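PDB 1VK8: hypothetical protein TM0486 from Thermotoga maritima, which binds thiamin and is implicated in the response of the cell to oxidative conditions, with a putative role in thiamin biosynthesis or salvage. Local coordinates for residues T17-V22 with N55-G60; P24-G29 with Q78-F83. All blocks are in the same frame, centred on the assembly; numbering follows the deposited sequence.

Contact 1 lies at the heart of the subunit, its centre about 3 Å from that of the chain, whereas contact 2 sits at one end of the sheet, about 17 Å out, though most of its touching residues are buried within the tetramer. Both involve the sheet's strand 16-24: contact 1 pairs its middle with strand 56-60, contact 2 its last residue and the following loop with the start of strand 82-92. Four backbone hydrogen bonds and a hydroxyl pair join T17-V22 to N55-G60; one direct backbone bond and a water join P24-G29 to Q78-F83. Val22 CG1 and Phe83 CD2, 4.3 Å apart, bring the contacts together.

Contact 1: residues T17-V22 with N55-G60; sequences TVSIKV and NTTVEG
Val18 and Val58 exchange two backbone hydrogen bonds, Val18 N to Val58 O at 3.0 Å and Val58 N to Val18 O at 2.8 Å, the latter 166° at the hydrogen. Two residues along, Ile20 N reaches Thr56 O at 2.8 Å and Thr56 N returns to Ile20 O at 2.9 Å, so the N and O of all four residues are satisfied across the antiparallel pair. These are the two inner strands of a four-stranded antiparallel sheet, their other edges bonded too, Ser19 with Asp88 and Thr57 with Glu50.

At the non-hydrogen-bonded pair Ser19–Thr57, the CA atoms are 3.9 Å apart and the hydroxyls bond directly, Ser19 OG to Thr57 OG1 at 2.6 Å. Each oxygen lies anti to its own carbonyl carbon (chi1 -59° and -60°), which turns the two tips to meet on one face of the sheet. A valine in place of Thr57 would probably leave Ser19 OG without its short hydroxyl mate, its weak bond to Ser54 OG of the second subunit a poor replacement.

On the other face Val18 CB meets Val58 CG2 at 4.1 Å, beneath Ile65 of helix 62-76, while Thr56 OG1 bonds to an unidentified ligand, probably from the crystallisation liquor. The chemistry divides largely by face: mostly apolar packing against the helices, Thr56 excepted, and polar groups opposite, where Lys21 NZ binds Ser54 O of its own chain and forms a salt bridge with Asp88 of the second subunit, while Lys101 and Ile98 N hold Thr17 OG1 and Glu59 OE1 within the chain.

Contact 2: residues P24-G29 with Q78-F83; sequences PAVEDG and QFAKRF
Arg82 O accepts the hydrogen bond of Ala25 N at 2.8 Å, nearly straight at the hydrogen (168°), with the donor tilted 26° from the carbonyl plane. A water makes a second link, donating to Ala25 O at 2.8 Å and accepting from Arg82 N at 3.0 Å, so it bridges the two backbones where they diverge.

Ala25 CB lies against the aliphatic start of Arg82, 3.9 Å from its CG. With CG anti to the backbone N (chi1 178°) and the chain bent at chi2, the guanidinium is carried away from the loop, and NE forms a salt bridge with Asp90 of the fourth subunit. Apolar contacts complete the join: Ala80 CB meets Pro24 CB at 4.1 Å and Val26 CG1 at 4.3 Å, while Phe83 CB rests 3.7 Å from Pro24 CA. The Phe83 ring stacks with Tyr91 of the fourth subunit.

Pro24 and Phe83 form an antiparallel non-hydrogen-bonded pair, the one beta bridge between these segments. Beyond it, a weak bond from Val26 N to Pro24 O closes an inverse gamma turn centred on Ala25, a tight turn that here takes the chain out of the sheet towards helix 31-43.

Contact 1: residues T17-V22 with N55-G60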
loop_
_atom_site.group_PDB
_atom_site.type_symbol
_atom_site.label_atom_id
_atom_site.label_comp_id
_atom_site.label_asym_id
_atom_site.label_seq_id
_atom_site.Cartn_x
_atom_site.Cartn_y
_atom_site.Cartn_z
ATOM N N THR C 17 -12.198 4.622 8.290
ATOM C CA THR C 17 -12.095 3.277 7.743
ATOM C C THR C 17 -10.626 2.924 7.689
ATOM O O THR C 17 -9.771 3.781 7.428
ATOM C CB THR C 17 -12.761 3.130 6.335
ATOM O OG1 THR C 17 -12.018 3.864 5.344
ATOM C CG2 THR C 17 -14.150 3.724 6.297
ATOM N N VAL C 18 -10.341 1.661 7.966
ATOM C CA VAL C 18 -8.992 1.122 7.984
ATOM C C VAL C 18 -9.034 -0.223 7.291
ATOM O O VAL C 18 -9.706 -1.159 7.749
ATOM C CB VAL C 18 -8.469 0.930 9.433
ATOM C CG1 VAL C 18 -7.047 0.415 9.439
ATOM C CG2 VAL C 18 -8.566 2.287 10.206
ATOM N N SER C 19 -8.324 -0.317 6.175
ATOM C CA SER C 19 -8.183 -1.560 5.461
ATOM C C SER C 19 -6.886 -2.196 5.868
ATOM O O SER C 19 -5.852 -1.545 5.922
ATOM C CB SER C 19 -8.256 -1.287 3.958
ATOM O OG SER C 19 -9.505 -0.667 3.679
ATOM N N ILE C 20 -6.959 -3.482 6.187
ATOM C CA ILE C 20 -5.888 -4.226 6.801
ATOM C C ILE C 20 -5.536 -5.367 5.858
ATOM O O ILE C 20 -6.420 -6.115 5.406
ATOM C CB ILE C 20 -6.355 -4.795 8.151
ATOM C CG1 ILE C 20 -6.757 -3.680 9.098
ATOM C CG2 ILE C 20 -5.282 -5.685 8.786
ATOM C CD1 ILE C 20 -7.468 -4.166 10.319
ATOM N N LYS C 21 -4.243 -5.512 5.581
ATOM C CA LYS C 21 -3.729 -6.602 4.762
ATOM C C LYS C 21 -2.604 -7.284 5.509
ATOM O O LYS C 21 -1.689 -6.635 6.005
ATOM C CB LYS C 21 -3.217 -6.093 3.415
ATOM C CG LYS C 21 -2.741 -7.153 2.464
ATOM C CD LYS C 21 -2.116 -6.575 1.210
ATOM C CE LYS C 21 -1.926 -7.615 0.134
ATOM N NZ LYS C 21 -3.181 -7.810 -0.681
ATOM N N VAL C 22 -2.695 -8.609 5.601
ATOM C CA VAL C 22 -1.637 -9.415 6.196
ATOM C C VAL C 22 -1.038 -10.261 5.096
ATOM O O VAL C 22 -1.751 -10.939 4.367
ATOM C CB VAL C 22 -2.141 -10.286 7.349
ATOM C CG1 VAL C 22 -0.996 -11.082 7.950
ATOM C CG2 VAL C 22 -2.846 -9.423 8.428
ATOM N N ASN C 55 -7.810 -7.122 1.034
ATOM C CA ASN C 55 -7.743 -6.612 2.386
ATOM C C ASN C 55 -9.093 -6.742 3.074
ATOM O O ASN C 55 -10.076 -7.130 2.458
ATOM C CB ASN C 55 -7.259 -5.147 2.399
ATOM C CG ASN C 55 -8.001 -4.243 1.406
ATOM O OD1 ASN C 55 -9.197 -4.300 1.269
ATOM N ND2 ASN C 55 -7.261 -3.355 0.773
ATOM N N THR C 56 -9.121 -6.442 4.361
ATOM C CA THR C 56 -10.354 -6.373 5.139
ATOM C C THR C 56 -10.461 -4.991 5.710
ATOM O O THR C 56 -9.520 -4.526 6.355
ATOM C CB THR C 56 -10.289 -7.376 6.268
ATOM O OG1 THR C 56 -10.255 -8.698 5.735
ATOM C CG2 THR C 56 -11.533 -7.321 7.181
ATOM N N THR C 57 -11.589 -4.335 5.451
ATOM C CA THR C 57 -11.840 -2.965 5.880
ATOM C C THR C 57 -12.736 -2.931 7.088
ATOM O O THR C 57 -13.808 -3.513 7.067
ATOM C CB THR C 57 -12.483 -2.201 4.744
ATOM O OG1 THR C 57 -11.598 -2.201 3.619
ATOM C CG2 THR C 57 -12.672 -0.722 5.112
ATOM N N VAL C 58 -12.287 -2.286 8.148
ATOM C CA VAL C 58 -13.127 -2.032 9.334
ATOM C C VAL C 58 -13.511 -0.555 9.391
ATOM O O VAL C 58 -12.799 0.298 8.868
ATOM C CB VAL C 58 -12.442 -2.468 10.650
ATOM C CG1 VAL C 58 -12.001 -3.933 10.534
ATOM C CG2 VAL C 58 -11.269 -1.565 10.982
ATOM N N GLU C 59 -14.651 -0.274 9.996
ATOM C CA GLU C 59 -15.103 1.073 10.249
ATOM C C GLU C 59 -15.248 1.222 11.750
ATOM O O GLU C 59 -15.901 0.414 12.396
ATOM C CB GLU C 59 -16.443 1.244 9.575
ATOM C CG GLU C 59 -17.169 2.529 9.837
ATOM C CD GLU C 59 -18.538 2.497 9.212
ATOM O OE1 GLU C 59 -18.596 2.307 7.991
ATOM O OE2 GLU C 59 -19.543 2.646 9.928
ATOM N N GLY C 60 -14.601 2.224 12.323
ATOM C CA GLY C 60 -14.731 2.461 13.743
ATOM C C GLY C 60 -13.917 3.632 14.199
ATOM O O GLY C 60 -13.413 4.398 13.399
#

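Contact 2: residues P24-G29 with Q78-F83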
loop_
_atom_site.group_PDB
_atom_site.type_symbol
_atom_site.label_atom_id
_atom_site.label_comp_id
_atom_site.label_asym_id
_atom_site.label_seq_id
_atom_site.Cartn_x
_atom_site.Cartn_y
_atom_site.Cartn_z
ATOM N N PRO C 24 1.837 -13.024 5.120
ATOM C CA PRO C 24 2.796 -13.825 5.883
ATOM C C PRO C 24 3.923 -14.408 5.056
ATOM O O PRO C 24 3.722 -14.784 3.914
ATOM C CB PRO C 24 1.930 -14.962 6.448
ATOM C CG PRO C 24 0.828 -15.078 5.526
ATOM C CD PRO C 24 0.596 -13.775 4.874
ATOM N N ALA C 25 5.098 -14.501 5.653
ATOM C CA ALA C 25 6.259 -15.093 4.985
ATOM C C ALA C 25 6.215 -16.567 5.292
ATOM O O ALA C 25 6.928 -17.053 6.144
ATOM C CB ALA C 25 7.584 -14.452 5.462
ATOM N N VAL C 26 5.301 -17.246 4.603
ATOM C CA VAL C 26 5.139 -18.678 4.669
ATOM C C VAL C 26 4.939 -19.177 3.234
ATOM O O VAL C 26 4.549 -18.410 2.332
ATOM C CB VAL C 26 3.935 -19.069 5.586
ATOM C CG1 VAL C 26 4.156 -18.566 7.019
ATOM C CG2 VAL C 26 2.614 -18.528 5.043
ATOM N N GLU C 27 5.202 -20.460 3.024
ATOM C CA GLU C 27 4.947 -21.089 1.723
ATOM C C GLU C 27 3.474 -20.923 1.308
ATOM O O GLU C 27 2.569 -20.921 2.142
ATOM C CB GLU C 27 5.368 -22.579 1.719
ATOM C CG GLU C 27 4.348 -23.573 2.281
ATOM C CD GLU C 27 4.140 -24.790 1.377
ATOM O OE1 GLU C 27 5.138 -25.483 1.064
ATOM O OE2 GLU C 27 2.980 -25.062 0.980
ATOM N N ASP C 28 3.274 -20.751 0.007
ATOM C CA ASP C 28 1.954 -20.586 -0.616
ATOM C C ASP C 28 0.819 -21.460 -0.048
ATOM O O ASP C 28 -0.314 -20.989 0.090
ATOM C CB ASP C 28 2.060 -20.819 -2.141
ATOM C CG ASP C 28 3.297 -21.603 -2.547
ATOM O OD1 ASP C 28 3.429 -22.788 -2.139
ATOM O OD2 ASP C 28 4.182 -21.111 -3.282
ATOM N N GLY C 29 1.123 -22.719 0.267
ATOM C CA GLY C 29 0.129 -23.662 0.763
ATOM C C GLY C 29 -0.391 -23.385 2.163
ATOM O O GLY C 29 -1.434 -23.904 2.548
ATOM N N GLN C 78 1.907 -16.042 16.630
ATOM C CA GLN C 78 1.768 -17.487 16.883
ATOM C C GLN C 78 1.751 -18.296 15.580
ATOM O O GLN C 78 2.126 -19.450 15.564
ATOM C CB GLN C 78 0.443 -17.844 17.555
ATOM C CG GLN C 78 -0.053 -17.004 18.707
ATOM C CD GLN C 78 -1.545 -17.275 19.010
ATOM O OE1 GLN C 78 -2.061 -18.371 18.745
ATOM N NE2 GLN C 78 -2.221 -16.285 19.567
ATOM N N PHE C 79 1.210 -17.715 14.522
ATOM C CA PHE C 79 0.962 -18.418 13.260
ATOM C C PHE C 79 2.020 -18.165 12.174
ATOM O O PHE C 79 2.163 -18.951 11.214
ATOM C CB PHE C 79 -0.411 -18.034 12.747
ATOM C CG PHE C 79 -1.498 -18.211 13.767
ATOM C CD1 PHE C 79 -1.766 -19.472 14.293
ATOM C CD2 PHE C 79 -2.242 -17.118 14.217
ATOM C CE1 PHE C 79 -2.757 -19.644 15.244
ATOM C CE2 PHE C 79 -3.223 -17.275 15.153
ATOM C CZ PHE C 79 -3.495 -18.543 15.678
ATOM N N ALA C 80 2.778 -17.087 12.348
ATOM C CA ALA C 80 3.775 -16.685 11.379
ATOM C C ALA C 80 4.805 -15.834 12.101
ATOM O O ALA C 80 4.479 -14.819 12.690
ATOM C CB ALA C 80 3.137 -15.911 10.273
ATOM N N LYS C 81 6.037 -16.273 12.030
ATOM C CA LYS C 81 7.151 -15.612 12.681
ATOM C C LYS C 81 7.515 -14.320 11.953
ATOM O O LYS C 81 8.184 -13.483 12.525
ATOM C CB LYS C 81 8.377 -16.522 12.670
ATOM C CG LYS C 81 8.541 -17.413 13.912
ATOM C CD LYS C 81 7.285 -18.207 14.225
ATOM C CE LYS C 81 6.532 -17.649 15.426
ATOM N NZ LYS C 81 5.339 -18.508 15.758
ATOM N N ARG C 82 7.137 -14.210 10.684
ATOM C CA ARG C 82 7.396 -13.013 9.899
ATOM C C ARG C 82 6.217 -12.719 8.981
ATOM O O ARG C 82 5.750 -13.595 8.266
ATOM C CB ARG C 82 8.641 -13.207 9.060
ATOM C CG ARG C 82 9.007 -12.055 8.141
ATOM C CD ARG C 82 10.006 -11.147 8.743
ATOM N NE ARG C 82 10.513 -10.069 7.901
ATOM C CZ ARG C 82 11.726 -10.020 7.353
ATOM N NH1 ARG C 82 12.570 -11.028 7.421
ATOM N NH2 ARG C 82 12.093 -8.939 6.704
ATOM N N PHE C 83 5.748 -11.483 9.006
ATOM C CA PHE C 83 4.664 -11.061 8.145
ATOM C C PHE C 83 4.708 -9.582 7.905
ATOM O O PHE C 83 5.233 -8.821 8.723
ATOM C CB PHE C 83 3.274 -11.460 8.687
ATOM C CG PHE C 83 2.981 -10.975 10.066
ATOM C CD1 PHE C 83 3.307 -11.742 11.171
ATOM C CD2 PHE C 83 2.348 -9.763 10.270
ATOM C CE1 PHE C 83 3.007 -11.297 12.456
ATOM C CE2 PHE C 83 2.085 -9.295 11.536
ATOM C CZ PHE C 83 2.392 -10.070 12.639
HETATM O O HOH W 1 6.975 -16.658 8.907
#